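Local coordinates for protein poly A polymerase (Aquifex aeolicus, PDB 4WBY) that adds the terminal adenosine to tRNAs that end in CC, using ATP, with magnesium as cofactor, to complete the 3' CCA terminus, at residues I161-R166 against R203-N208; V165-A170 against K187-A192; A170-G175 against I210-R215; D217-I222 against W272-I277. All blocks are in the same frame, centred on the assembly; numbering follows the deposited sequence.

Interaction 1 (I161-R166 against R203-N208); sequences IEDPVR and RGRLIN
D163 meets R205 in a bidentate, end-on salt bridge, its CG anti to the backbone N (chi1 -172°) and the carboxylate thereby brought out to the arginine. NH1 donates to OD1 and NH2 to OD2, each at 2.9 Å, the two planes 37° apart. OD2 uses its syn lone pair; OD1 is met from above the carboxylate plane. V165 N reaches OD1 from the opposite face of the carboxylate at 3.3 Å, a capping bond for helix 165-177. With an alanine here, the R205 guanidinium would probably lose its mate and V165 N its capping acceptor. V165 CG2 lies over one face of that guanidinium, 3.5 Å from NH1, and 3.8 Å from L206 CD2. R166 instead turns back to E162, NH1 to OE1 at 2.9 Å. E162, D163 and R166 fit the EDxxR signature of class II nucleotidyltransferases, which reads the incoming base in relatives. The contact ties the turn between helices 159-162 and 165-177 to the start of helix 203-214, with P164 touching A201 and L206 touching L198.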
loop_
_atom_site.group_PDB
_atom_site.type_symbol
_atom_site.label_atom_id
_atom_site.label_comp_id
_atom_site.label_asym_id
_atom_site.label_seq_id
_atom_site.Cartn_x
_atom_site.Cartn_y
_atom_site.Cartn_z
ATOM N N ILE A 161 -13.430 -12.849 13.654
ATOM C CA ILE A 161 -13.354 -14.305 13.777
ATOM C C ILE A 161 -13.503 -14.928 12.392
ATOM O O ILE A 161 -12.785 -15.855 12.008
ATOM C CB ILE A 161 -14.463 -14.881 14.694
ATOM C CG1 ILE A 161 -14.532 -14.152 16.035
ATOM C CG2 ILE A 161 -14.236 -16.371 14.935
ATOM C CD1 ILE A 161 -15.724 -14.589 16.893
ATOM N N GLU A 162 -14.461 -14.390 11.643
ATOM C CA GLU A 162 -14.797 -14.861 10.305
ATOM C C GLU A 162 -13.629 -14.679 9.333
ATOM O O GLU A 162 -13.338 -15.559 8.519
ATOM C CB GLU A 162 -16.043 -14.107 9.835
ATOM C CG GLU A 162 -16.511 -14.342 8.438
ATOM C CD GLU A 162 -17.758 -13.521 8.145
ATOM O OE1 GLU A 162 -17.681 -12.271 8.091
ATOM O OE2 GLU A 162 -18.822 -14.124 7.983
ATOM N N ASP A 163 -12.941 -13.547 9.450
ATOM C CA ASP A 163 -11.799 -13.245 8.593
ATOM C C ASP A 163 -10.774 -12.408 9.343
ATOM O O ASP A 163 -10.825 -11.170 9.306
ATOM C CB ASP A 163 -12.239 -12.516 7.320
ATOM C CG ASP A 163 -11.101 -12.361 6.327
ATOM O OD1 ASP A 163 -9.980 -12.847 6.622
ATOM O OD2 ASP A 163 -11.320 -11.765 5.251
ATOM N N PRO A 164 -9.834 -13.080 10.022
ATOM C CA PRO A 164 -8.860 -12.347 10.841
ATOM C C PRO A 164 -7.943 -11.410 10.054
ATOM O O PRO A 164 -7.347 -10.533 10.667
ATOM C CB PRO A 164 -8.052 -13.469 11.513
ATOM C CG PRO A 164 -8.980 -14.646 11.547
ATOM C CD PRO A 164 -9.807 -14.533 10.282
ATOM N N VAL A 165 -7.839 -11.558 8.733
ATOM C CA VAL A 165 -7.077 -10.586 7.953
ATOM C C VAL A 165 -7.668 -9.183 8.110
ATOM O O VAL A 165 -6.958 -8.181 7.988
ATOM C CB VAL A 165 -7.024 -10.972 6.470
ATOM C CG1 VAL A 165 -6.090 -10.039 5.713
ATOM C CG2 VAL A 165 -6.540 -12.407 6.340
ATOM N N ARG A 166 -8.955 -9.106 8.421
ATOM C CA ARG A 166 -9.579 -7.803 8.653
ATOM C C ARG A 166 -8.989 -7.062 9.845
ATOM O O ARG A 166 -9.134 -5.851 9.937
ATOM C CB ARG A 166 -11.088 -7.954 8.845
ATOM C CG ARG A 166 -11.808 -8.380 7.586
ATOM C CD ARG A 166 -13.268 -8.636 7.879
ATOM N NE ARG A 166 -13.985 -9.055 6.689
ATOM C CZ ARG A 166 -15.048 -9.860 6.707
ATOM N NH1 ARG A 166 -15.516 -10.348 7.858
ATOM N NH2 ARG A 166 -15.628 -10.195 5.573
ATOM N N ARG A 203 -1.862 -17.673 5.871
ATOM C CA ARG A 203 -0.616 -16.930 5.808
ATOM C C ARG A 203 -0.519 -15.992 4.607
ATOM O O ARG A 203 -0.164 -14.816 4.742
ATOM C CB ARG A 203 0.547 -17.918 5.774
ATOM C CG ARG A 203 1.899 -17.272 5.758
ATOM C CD ARG A 203 2.396 -17.076 7.165
ATOM N NE ARG A 203 3.704 -16.439 7.196
ATOM C CZ ARG A 203 4.225 -15.883 8.281
ATOM N NH1 ARG A 203 3.542 -15.898 9.417
ATOM N NH2 ARG A 203 5.417 -15.312 8.232
ATOM N N GLY A 204 -0.844 -16.516 3.430
ATOM C CA GLY A 204 -0.714 -15.753 2.202
ATOM C C GLY A 204 -1.538 -14.483 2.217
ATOM O O GLY A 204 -1.099 -13.445 1.729
ATOM N N ARG A 205 -2.730 -14.558 2.793
ATOM C CA ARG A 205 -3.607 -13.395 2.837
ATOM C C ARG A 205 -3.103 -12.349 3.835
ATOM O O ARG A 205 -3.236 -11.148 3.591
ATOM C CB ARG A 205 -5.040 -13.827 3.152
ATOM C CG ARG A 205 -5.641 -14.629 2.009
ATOM C CD ARG A 205 -7.119 -14.910 2.191
ATOM N NE ARG A 205 -7.915 -13.689 2.221
ATOM C CZ ARG A 205 -8.685 -13.327 3.244
ATOM N NH1 ARG A 205 -8.780 -14.109 4.312
ATOM N NH2 ARG A 205 -9.373 -12.198 3.193
ATOM N N LEU A 206 -2.507 -12.791 4.941
ATOM C CA LEU A 206 -1.880 -11.847 5.873
ATOM C C LEU A 206 -0.718 -11.119 5.208
ATOM O O LEU A 206 -0.580 -9.902 5.327
ATOM C CB LEU A 206 -1.382 -12.556 7.133
ATOM C CG LEU A 206 -2.437 -13.137 8.065
ATOM C CD1 LEU A 206 -1.780 -13.796 9.275
ATOM C CD2 LEU A 206 -3.417 -12.050 8.501
ATOM N N ILE A 207 0.125 -11.876 4.511
ATOM C CA ILE A 207 1.284 -11.307 3.834
ATOM C C ILE A 207 0.830 -10.296 2.777
ATOM O O ILE A 207 1.397 -9.200 2.668
ATOM C CB ILE A 207 2.161 -12.411 3.188
ATOM C CG1 ILE A 207 3.144 -13.021 4.205
ATOM C CG2 ILE A 207 2.992 -11.853 2.030
ATOM C CD1 ILE A 207 2.573 -13.410 5.533
ATOM N N ASN A 208 -0.213 -10.642 2.024
ATOM C CA ASN A 208 -0.725 -9.731 1.005
ATOM C C ASN A 208 -1.198 -8.422 1.616
ATOM O O ASN A 208 -1.024 -7.356 1.032
ATOM C CB ASN A 208 -1.868 -10.373 0.211
ATOM C CG ASN A 208 -1.388 -11.444 -0.739
ATOM O OD1 ASN A 208 -0.209 -11.497 -1.093
ATOM N ND2 ASN A 208 -2.308 -12.303 -1.172
#

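Interaction 2 (V165-A170 against K187-A192); sequences VRILRA and KLLKQA
I167 and L189 form the tight centre of this contact, where the CG2 methyl of I167 sits 3.8 Å from L189 CG and is flanked by both leucine methyls. The L189 side chain reaches across because its CG lies anti to the backbone N (chi1 -173°). That carries CD1 over the backbone of the opposite helix, 3.7 Å from I167 O. The other branch of I167 works further along, with CD1 pressed to A192 CB at 3.7 Å. A170 CB is a little looser, 4.0 Å from L189 CD1. Helices 165-177 and 183-194 make a helical pair joined by strand 180-181, and their short segments here run 10.3 Å apart at 131° between directions, an oblique crossing, nearer antiparallel than parallel. Cutting L189 back to an alanine would probably open a gap between I167 CG2 and A170 CB. F160 and Y229 pack against L189 as well, and L181 of the linking strand touches both A170 and L189. On the outer side the character changes: K187, K190 and Q191 are exposed. R169 takes no part, forming a salt bridge through NE with D119, also of the ATP site.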
loop_
_atom_site.group_PDB
_atom_site.type_symbol
_atom_site.label_atom_id
_atom_site.label_comp_id
_atom_site.label_asym_id
_atom_site.label_seq_id
_atom_site.Cartn_x
_atom_site.Cartn_y
_atom_site.Cartn_z
ATOM N N VAL A 165 -7.839 -11.558 8.733
ATOM C CA VAL A 165 -7.077 -10.586 7.953
ATOM C C VAL A 165 -7.668 -9.183 8.110
ATOM O O VAL A 165 -6.958 -8.181 7.988
ATOM C CB VAL A 165 -7.024 -10.972 6.470
ATOM C CG1 VAL A 165 -6.090 -10.039 5.713
ATOM C CG2 VAL A 165 -6.540 -12.407 6.340
ATOM N N ARG A 166 -8.955 -9.106 8.421
ATOM C CA ARG A 166 -9.579 -7.803 8.653
ATOM C C ARG A 166 -8.989 -7.062 9.845
ATOM O O ARG A 166 -9.134 -5.851 9.937
ATOM C CB ARG A 166 -11.088 -7.954 8.845
ATOM C CG ARG A 166 -11.808 -8.380 7.586
ATOM C CD ARG A 166 -13.268 -8.636 7.879
ATOM N NE ARG A 166 -13.985 -9.055 6.689
ATOM C CZ ARG A 166 -15.048 -9.860 6.707
ATOM N NH1 ARG A 166 -15.516 -10.348 7.858
ATOM N NH2 ARG A 166 -15.628 -10.195 5.573
ATOM N N ILE A 167 -8.353 -7.787 10.763
ATOM C CA ILE A 167 -7.630 -7.145 11.862
ATOM C C ILE A 167 -6.580 -6.184 11.301
ATOM O O ILE A 167 -6.495 -5.019 11.705
ATOM C CB ILE A 167 -6.944 -8.188 12.772
ATOM C CG1 ILE A 167 -7.993 -9.052 13.490
ATOM C CG2 ILE A 167 -5.980 -7.525 13.767
ATOM C CD1 ILE A 167 -7.411 -10.315 14.114
ATOM N N LEU A 168 -5.770 -6.680 10.372
ATOM C CA LEU A 168 -4.756 -5.838 9.746
ATOM C C LEU A 168 -5.396 -4.757 8.873
ATOM O O LEU A 168 -4.937 -3.610 8.871
ATOM C CB LEU A 168 -3.774 -6.683 8.918
ATOM C CG LEU A 168 -2.909 -7.700 9.668
ATOM C CD1 LEU A 168 -1.935 -8.354 8.698
ATOM C CD2 LEU A 168 -2.167 -7.078 10.843
ATOM N N ARG A 169 -6.443 -5.118 8.130
ATOM C CA ARG A 169 -7.095 -4.152 7.240
ATOM C C ARG A 169 -7.668 -2.980 8.035
ATOM O O ARG A 169 -7.587 -1.833 7.594
ATOM C CB ARG A 169 -8.213 -4.811 6.430
ATOM C CG ARG A 169 -7.737 -5.851 5.437
ATOM C CD ARG A 169 -8.903 -6.447 4.650
ATOM N NE ARG A 169 -9.708 -5.442 3.971
ATOM C CZ ARG A 169 -9.510 -5.036 2.719
ATOM N NH1 ARG A 169 -8.512 -5.538 1.998
ATOM N NH2 ARG A 169 -10.309 -4.116 2.190
ATOM N N ALA A 170 -8.239 -3.269 9.205
ATOM C CA ALA A 170 -8.801 -2.209 10.047
ATOM C C ALA A 170 -7.748 -1.166 10.367
ATOM O O ALA A 170 -8.016 0.041 10.355
ATOM C CB ALA A 170 -9.374 -2.784 11.336
ATOM N N LYS A 187 -12.630 -3.670 20.896
ATOM C CA LYS A 187 -12.714 -4.827 21.787
ATOM C C LYS A 187 -12.623 -6.113 20.988
ATOM O O LYS A 187 -11.933 -7.061 21.378
ATOM C CB LYS A 187 -14.015 -4.821 22.588
ATOM C CG LYS A 187 -14.111 -3.743 23.620
ATOM C CD LYS A 187 -15.443 -3.815 24.341
ATOM C CE LYS A 187 -15.621 -2.596 25.231
ATOM N NZ LYS A 187 -16.961 -2.568 25.873
ATOM N N LEU A 188 -13.352 -6.158 19.878
ATOM C CA LEU A 188 -13.375 -7.359 19.052
ATOM C C LEU A 188 -12.005 -7.641 18.457
ATOM O O LEU A 188 -11.586 -8.790 18.371
ATOM C CB LEU A 188 -14.414 -7.219 17.939
ATOM C CG LEU A 188 -15.863 -7.190 18.424
ATOM C CD1 LEU A 188 -16.785 -6.700 17.310
ATOM C CD2 LEU A 188 -16.282 -8.570 18.916
ATOM N N LEU A 189 -11.311 -6.589 18.034
ATOM C CA LEU A 189 -9.996 -6.755 17.429
ATOM C C LEU A 189 -9.004 -7.277 18.464
ATOM O O LEU A 189 -8.267 -8.227 18.204
ATOM C CB LEU A 189 -9.521 -5.436 16.813
ATOM C CG LEU A 189 -8.225 -5.471 15.992
ATOM C CD1 LEU A 189 -8.264 -4.422 14.863
ATOM C CD2 LEU A 189 -6.997 -5.257 16.870
ATOM N N LYS A 190 -9.000 -6.672 19.645
ATOM C CA LYS A 190 -8.086 -7.103 20.700
ATOM C C LYS A 190 -8.383 -8.542 21.116
ATOM O O LYS A 190 -7.463 -9.327 21.358
ATOM C CB LYS A 190 -8.179 -6.172 21.915
ATOM C CG LYS A 190 -7.639 -4.768 21.641
ATOM C CD LYS A 190 -7.907 -3.825 22.806
ATOM C CE LYS A 190 -7.101 -4.180 24.021
ATOM N NZ LYS A 190 -7.215 -3.092 25.030
ATOM N N GLN A 191 -9.664 -8.889 21.196
ATOM C CA GLN A 191 -10.050 -10.239 21.584
ATOM C C GLN A 191 -9.631 -11.257 20.532
ATOM O O GLN A 191 -9.157 -12.343 20.877
ATOM C CB GLN A 191 -11.558 -10.312 21.843
ATOM C CG GLN A 191 -11.923 -9.645 23.169
ATOM C CD GLN A 191 -13.402 -9.662 23.489
ATOM O OE1 GLN A 191 -14.221 -10.137 22.703
ATOM N NE2 GLN A 191 -13.750 -9.141 24.664
ATOM N N ALA A 192 -9.770 -10.907 19.254
ATOM C CA ALA A 192 -9.364 -11.838 18.197
ATOM C C ALA A 192 -7.859 -12.078 18.250
ATOM O O ALA A 192 -7.407 -13.205 18.078
ATOM C CB ALA A 192 -9.773 -11.326 16.822
#

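Interaction 3 (A170-G175 against I210-R215). With SO4 (sulfate ion), chain D.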
loop_
_atom_site.group_PDB
_atom_site.type_symbol
_atom_site.label_atom_id
_atom_site.label_comp_id
_atom_site.label_asym_id
_atom_site.label_seq_id
_atom_site.Cartn_x
_atom_site.Cartn_y
_atom_site.Cartn_z
ATOM N N ALA A 170 -8.239 -3.269 9.205
ATOM C CA ALA A 170 -8.801 -2.209 10.047
ATOM C C ALA A 170 -7.748 -1.166 10.367
ATOM O O ALA A 170 -8.016 0.041 10.355
ATOM C CB ALA A 170 -9.374 -2.784 11.336
ATOM N N LEU A 171 -6.542 -1.641 10.658
ATOM C CA LEU A 171 -5.466 -0.753 11.059
ATOM C C LEU A 171 -4.914 0.007 9.854
ATOM O O LEU A 171 -4.509 1.164 9.983
ATOM C CB LEU A 171 -4.371 -1.556 11.771
ATOM C CG LEU A 171 -4.881 -2.360 12.976
ATOM C CD1 LEU A 171 -3.734 -3.044 13.715
ATOM C CD2 LEU A 171 -5.707 -1.472 13.916
ATOM N N ARG A 172 -4.929 -0.620 8.679
ATOM C CA ARG A 172 -4.536 0.096 7.461
ATOM C C ARG A 172 -5.482 1.271 7.190
ATOM O O ARG A 172 -5.028 2.390 6.936
ATOM C CB ARG A 172 -4.489 -0.829 6.243
ATOM C CG ARG A 172 -4.279 -0.067 4.930
ATOM C CD ARG A 172 -3.735 -0.964 3.815
ATOM N NE ARG A 172 -4.600 -2.099 3.491
ATOM C CZ ARG A 172 -5.570 -2.077 2.585
ATOM N NH1 ARG A 172 -5.835 -0.969 1.906
ATOM N NH2 ARG A 172 -6.279 -3.174 2.355
ATOM N N PHE A 173 -6.792 1.034 7.259
ATOM C CA PHE A 173 -7.725 2.130 7.009
ATOM C C PHE A 173 -7.685 3.169 8.126
ATOM O O PHE A 173 -7.755 4.369 7.846
ATOM C CB PHE A 173 -9.150 1.607 6.799
ATOM C CG PHE A 173 -9.304 0.815 5.529
ATOM C CD1 PHE A 173 -9.010 1.390 4.299
ATOM C CD2 PHE A 173 -9.713 -0.505 5.559
ATOM C CE1 PHE A 173 -9.138 0.665 3.117
ATOM C CE2 PHE A 173 -9.852 -1.232 4.387
ATOM C CZ PHE A 173 -9.559 -0.649 3.161
ATOM N N ALA A 174 -7.546 2.726 9.377
ATOM C CA ALA A 174 -7.449 3.684 10.484
ATOM C C ALA A 174 -6.239 4.601 10.295
ATOM O O ALA A 174 -6.344 5.824 10.445
ATOM C CB ALA A 174 -7.378 2.964 11.838
ATOM N N GLY A 175 -5.092 4.021 9.948
ATOM C CA GLY A 175 -3.887 4.814 9.765
ATOM C C GLY A 175 -3.942 5.697 8.526
ATOM O O GLY A 175 -3.526 6.858 8.560
ATOM N N ILE A 210 -0.055 -7.049 4.445
ATOM C CA ILE A 210 1.104 -6.261 4.867
ATOM C C ILE A 210 1.729 -5.565 3.653
ATOM O O ILE A 210 2.175 -4.414 3.742
ATOM C CB ILE A 210 2.151 -7.120 5.594
ATOM C CG1 ILE A 210 1.539 -7.698 6.873
ATOM C CG2 ILE A 210 3.386 -6.293 5.935
ATOM C CD1 ILE A 210 2.456 -8.663 7.627
ATOM N N LYS A 211 1.735 -6.253 2.512
ATOM C CA LYS A 211 2.249 -5.662 1.279
ATOM C C LYS A 211 1.419 -4.444 0.879
ATOM O O LYS A 211 1.961 -3.464 0.386
ATOM C CB LYS A 211 2.281 -6.706 0.149
ATOM C CG LYS A 211 3.316 -7.816 0.397
ATOM C CD LYS A 211 3.104 -9.030 -0.488
ATOM C CE LYS A 211 3.352 -8.705 -1.943
ATOM N NZ LYS A 211 3.223 -9.926 -2.787
ATOM N N LEU A 212 0.106 -4.492 1.105
ATOM C CA LEU A 212 -0.729 -3.325 0.825
ATOM C C LEU A 212 -0.418 -2.183 1.791
ATOM O O LEU A 212 -0.350 -1.017 1.386
ATOM C CB LEU A 212 -2.220 -3.684 0.887
ATOM C CG LEU A 212 -2.695 -4.586 -0.258
ATOM C CD1 LEU A 212 -4.173 -4.923 -0.113
ATOM C CD2 LEU A 212 -2.436 -3.947 -1.614
ATOM N N ALA A 213 -0.213 -2.511 3.062
ATOM C CA ALA A 213 0.077 -1.479 4.051
ATOM C C ALA A 213 1.368 -0.726 3.733
ATOM O O ALA A 213 1.429 0.501 3.892
ATOM C CB ALA A 213 0.149 -2.086 5.446
ATOM N N LEU A 214 2.395 -1.439 3.271
ATOM C CA LEU A 214 3.691 -0.787 3.090
ATOM C C LEU A 214 3.660 0.194 1.903
ATOM O O LEU A 214 4.522 1.059 1.797
ATOM C CB LEU A 214 4.814 -1.825 2.945
ATOM C CG LEU A 214 5.081 -2.656 1.691
ATOM C CD1 LEU A 214 5.826 -1.871 0.602
ATOM C CD2 LEU A 214 5.882 -3.900 2.083
ATOM N N ARG A 215 2.643 0.088 1.048
ATOM C CA ARG A 215 2.445 1.041 -0.048
ATOM C C ARG A 215 1.827 2.369 0.418
ATOM O O ARG A 215 1.854 3.362 -0.310
ATOM C CB ARG A 215 1.554 0.409 -1.130
ATOM C CG ARG A 215 2.182 -0.816 -1.799
ATOM C CD ARG A 215 1.158 -1.777 -2.420
ATOM N NE ARG A 215 0.282 -1.147 -3.400
ATOM C CZ ARG A 215 -0.465 -1.815 -4.279
ATOM N NH1 ARG A 215 -0.435 -3.140 -4.318
ATOM N NH2 ARG A 215 -1.237 -1.155 -5.132
HETATM S S SO4 D . -8.806 -0.117 -0.957
HETATM O O1 SO4 D . -10.259 0.014 -0.743
HETATM O O2 SO4 D . -8.202 1.195 -0.744
HETATM O O3 SO4 D . -8.222 -1.103 -0.048
HETATM O O4 SO4 D . -8.584 -0.520 -2.342
#
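R172 NH1 donates to O3 of a bound sulfate at 3.1 Å, along an almost straight line (173°) and at the edge of the guanidinium. R176 and R35 also hydrogen-bond to this ion, which probably came from the crystallisation liquor. All three arginines belong to the ATP-binding site, so the sulfate is consistent with a place for a phosphate group, lying between the head domain and the helices of what is probably the neck. The contact itself joins helix 165-177 to helix 203-214, and R172 takes part in every contact across it. Its CG lies anti to the backbone N (chi1 172°), and a bend at chi3 (59°) brings CD and the guanidinium against L212 and A213. There CD rests 3.9 Å from A213 CA, while L212 lies over one face of the guanidinium, its CB 3.9 Å from NE and its CD1 3.7 Å from NH2. E209 forms a salt bridge with R172 NE. This is consistent with a second-shell acid positioning the arginine while NH1 serves the anion. F173 adds a ring edge to the same pocket, with CZ 3.5 Å from sulfate O3.

Interaction 4 (D217-I222 against W272-I277)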
loop_
_atom_site.group_PDB
_atom_site.type_symbol
_atom_site.label_atom_id
_atom_site.label_comp_id
_atom_site.label_asym_id
_atom_site.label_seq_id
_atom_site.Cartn_x
_atom_site.Cartn_y
_atom_site.Cartn_z
ATOM N N ASP A 217 0.995 5.952 2.136
ATOM C CA ASP A 217 1.705 7.157 2.573
ATOM C C ASP A 217 1.854 7.190 4.096
ATOM O O ASP A 217 2.879 7.638 4.626
ATOM C CB ASP A 217 0.979 8.419 2.105
ATOM C CG ASP A 217 1.156 8.688 0.625
ATOM O OD1 ASP A 217 2.079 8.116 0.006
ATOM O OD2 ASP A 217 0.373 9.497 0.085
ATOM N N ARG A 218 0.830 6.706 4.794
ATOM C CA ARG A 218 0.826 6.711 6.251
ATOM C C ARG A 218 1.240 5.354 6.839
ATOM O O ARG A 218 0.739 4.943 7.882
ATOM C CB ARG A 218 -0.566 7.101 6.770
ATOM C CG ARG A 218 -1.036 8.482 6.342
ATOM C CD ARG A 218 -0.502 9.586 7.239
ATOM N NE ARG A 218 0.933 9.801 7.079
ATOM C CZ ARG A 218 1.483 10.473 6.073
ATOM N NH1 ARG A 218 0.719 10.991 5.121
ATOM N NH2 ARG A 218 2.800 10.618 6.013
ATOM N N PHE A 219 2.155 4.655 6.175
ATOM C CA PHE A 219 2.628 3.368 6.688
ATOM C C PHE A 219 3.159 3.469 8.129
ATOM O O PHE A 219 2.915 2.574 8.924
ATOM C CB PHE A 219 3.701 2.791 5.751
ATOM C CG PHE A 219 4.132 1.377 6.077
ATOM C CD1 PHE A 219 3.219 0.421 6.512
ATOM C CD2 PHE A 219 5.453 0.992 5.883
ATOM C CE1 PHE A 219 3.631 -0.889 6.785
ATOM C CE2 PHE A 219 5.877 -0.313 6.153
ATOM C CZ PHE A 219 4.967 -1.257 6.603
ATOM N N LEU A 220 3.878 4.538 8.467
ATOM C CA LEU A 220 4.390 4.663 9.833
ATOM C C LEU A 220 3.244 4.712 10.853
ATOM O O LEU A 220 3.314 4.065 11.896
ATOM C CB LEU A 220 5.291 5.898 9.986
ATOM C CG LEU A 220 5.919 6.054 11.379
ATOM C CD1 LEU A 220 6.587 4.754 11.847
ATOM C CD2 LEU A 220 6.917 7.203 11.401
ATOM N N GLU A 221 2.181 5.452 10.543
ATOM C CA GLU A 221 1.028 5.490 11.437
ATOM C C GLU A 221 0.380 4.114 11.548
ATOM O O GLU A 221 -0.093 3.716 12.622
ATOM C CB GLU A 221 -0.003 6.511 10.955
ATOM C CG GLU A 221 0.373 7.963 11.240
ATOM C CD GLU A 221 1.293 8.595 10.210
ATOM O OE1 GLU A 221 1.723 7.905 9.260
ATOM O OE2 GLU A 221 1.589 9.804 10.367
ATOM N N ILE A 222 0.349 3.388 10.437
ATOM C CA ILE A 222 -0.208 2.045 10.450
ATOM C C ILE A 222 0.667 1.127 11.312
ATOM O O ILE A 222 0.148 0.326 12.094
ATOM C CB ILE A 222 -0.354 1.494 9.023
ATOM C CG1 ILE A 222 -1.370 2.339 8.237
ATOM C CG2 ILE A 222 -0.783 0.030 9.034
ATOM C CD1 ILE A 222 -1.358 2.087 6.730
ATOM N N TRP A 272 9.343 -0.303 1.866
ATOM C CA TRP A 272 10.211 -1.443 2.136
ATOM C C TRP A 272 11.334 -1.094 3.112
ATOM O O TRP A 272 11.797 -1.957 3.853
ATOM C CB TRP A 272 10.816 -1.982 0.838
ATOM C CG TRP A 272 9.818 -2.621 -0.064
ATOM C CD1 TRP A 272 9.280 -2.089 -1.196
ATOM C CD2 TRP A 272 9.225 -3.919 0.094
ATOM N NE1 TRP A 272 8.399 -2.975 -1.760
ATOM C CE2 TRP A 272 8.345 -4.106 -0.989
ATOM C CE3 TRP A 272 9.362 -4.940 1.041
ATOM C CZ2 TRP A 272 7.593 -5.273 -1.150
ATOM C CZ3 TRP A 272 8.618 -6.102 0.881
ATOM C CH2 TRP A 272 7.747 -6.262 -0.211
ATOM N N LEU A 273 11.765 0.166 3.121
ATOM C CA LEU A 273 12.798 0.595 4.065
ATOM C C LEU A 273 12.319 0.517 5.511
ATOM O O LEU A 273 13.080 0.145 6.400
ATOM C CB LEU A 273 13.255 2.020 3.763
ATOM C CG LEU A 273 13.899 2.272 2.404
ATOM C CD1 LEU A 273 14.366 3.721 2.311
ATOM C CD2 LEU A 273 15.055 1.325 2.186
ATOM N N TYR A 274 11.067 0.888 5.751
ATOM C CA TYR A 274 10.492 0.737 7.077
ATOM C C TYR A 274 10.491 -0.725 7.473
ATOM O O TYR A 274 10.813 -1.068 8.606
ATOM C CB TYR A 274 9.066 1.278 7.131
ATOM C CG TYR A 274 8.953 2.779 7.036
ATOM C CD1 TYR A 274 9.063 3.578 8.169
ATOM C CD2 TYR A 274 8.719 3.398 5.816
ATOM C CE1 TYR A 274 8.948 4.951 8.085
ATOM C CE2 TYR A 274 8.602 4.767 5.723
ATOM C CZ TYR A 274 8.715 5.539 6.857
ATOM O OH TYR A 274 8.595 6.901 6.760
ATOM N N LEU A 275 10.117 -1.584 6.529
ATOM C CA LEU A 275 10.082 -3.014 6.789
ATOM C C LEU A 275 11.474 -3.550 7.146
ATOM O O LEU A 275 11.619 -4.347 8.071
ATOM C CB LEU A 275 9.520 -3.756 5.581
ATOM C CG LEU A 275 9.147 -5.206 5.864
ATOM C CD1 LEU A 275 7.899 -5.265 6.737
ATOM C CD2 LEU A 275 8.937 -5.939 4.553
ATOM N N LEU A 276 12.487 -3.113 6.408
ATOM C CA LEU A 276 13.857 -3.533 6.700
ATOM C C LEU A 276 14.291 -3.131 8.104
ATOM O O LEU A 276 14.925 -3.916 8.805
ATOM C CB LEU A 276 14.843 -2.944 5.689
ATOM C CG LEU A 276 14.705 -3.479 4.263
ATOM C CD1 LEU A 276 15.766 -2.870 3.359
ATOM C CD2 LEU A 276 14.802 -4.999 4.238
ATOM N N ILE A 277 13.960 -1.909 8.516
ATOM C CA ILE A 277 14.258 -1.478 9.882
ATOM C C ILE A 277 13.482 -2.330 10.899
ATOM O O ILE A 277 14.044 -2.761 11.911
ATOM C CB ILE A 277 13.934 0.021 10.090
ATOM C CG1 ILE A 277 14.872 0.902 9.252
ATOM C CG2 ILE A 277 14.023 0.402 11.561
ATOM C CD1 ILE A 277 16.354 0.602 9.454
#
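F219 and Y274 are brought together by different first torsions. F219 holds CG anti to its backbone N (chi1 -172°), while Y274 holds CG anti to its carbonyl carbon (chi1 -70°), and the two side chains run side by side but in opposing senses. The result is an offset edge-to-face pair, with the edge of F219 toward the face of Y274, centroids 6.0 Å apart and planes at 86°. Closer still is the root of the tyrosine: Y274 CB lies 3.7 Å from F219 CE2, and L275 N sits at the phenylalanine edge, 4.4 Å from that same CE2. These contacts join the first turn of helix 219-228 to helix 271-278 within the all-helical part of the chain, following the nucleotide-binding helices. L220 approaches the tyrosine ring obliquely, its CB 4.2 Å from Y274 CE1, and R253 of helix 243-262 touches both residues. Just before the helix, N-cap residue R218 donates from NE to E221 OE1 at 3.0 Å, while E221 OE2 has a second partner in R253.

Overall arrangement
Interactions 1, 2 and 3 all draw on helix 165-177, so one ATP-binding helix is held by helix 203-214 in interactions 1 and 3 and by helix 183-194 in interaction 2. Interactions 1 and 2 share V165 and R166, with centres about 10 Å apart, and interactions 2 and 3 share A170, their centres about 13 Å apart. Interactions 1 and 3 brace the same two helices, again with about 13 Å between centres, and their segments alternate along the sequence. Interaction 4 comes later in the chain, its centre about 10 Å from that of interaction 3; A213 and L214 pack on F219, linking the two. The series thus leads from the nucleotide site into the all-helical remainder of this nucleotidyltransferase portion of the longer protein.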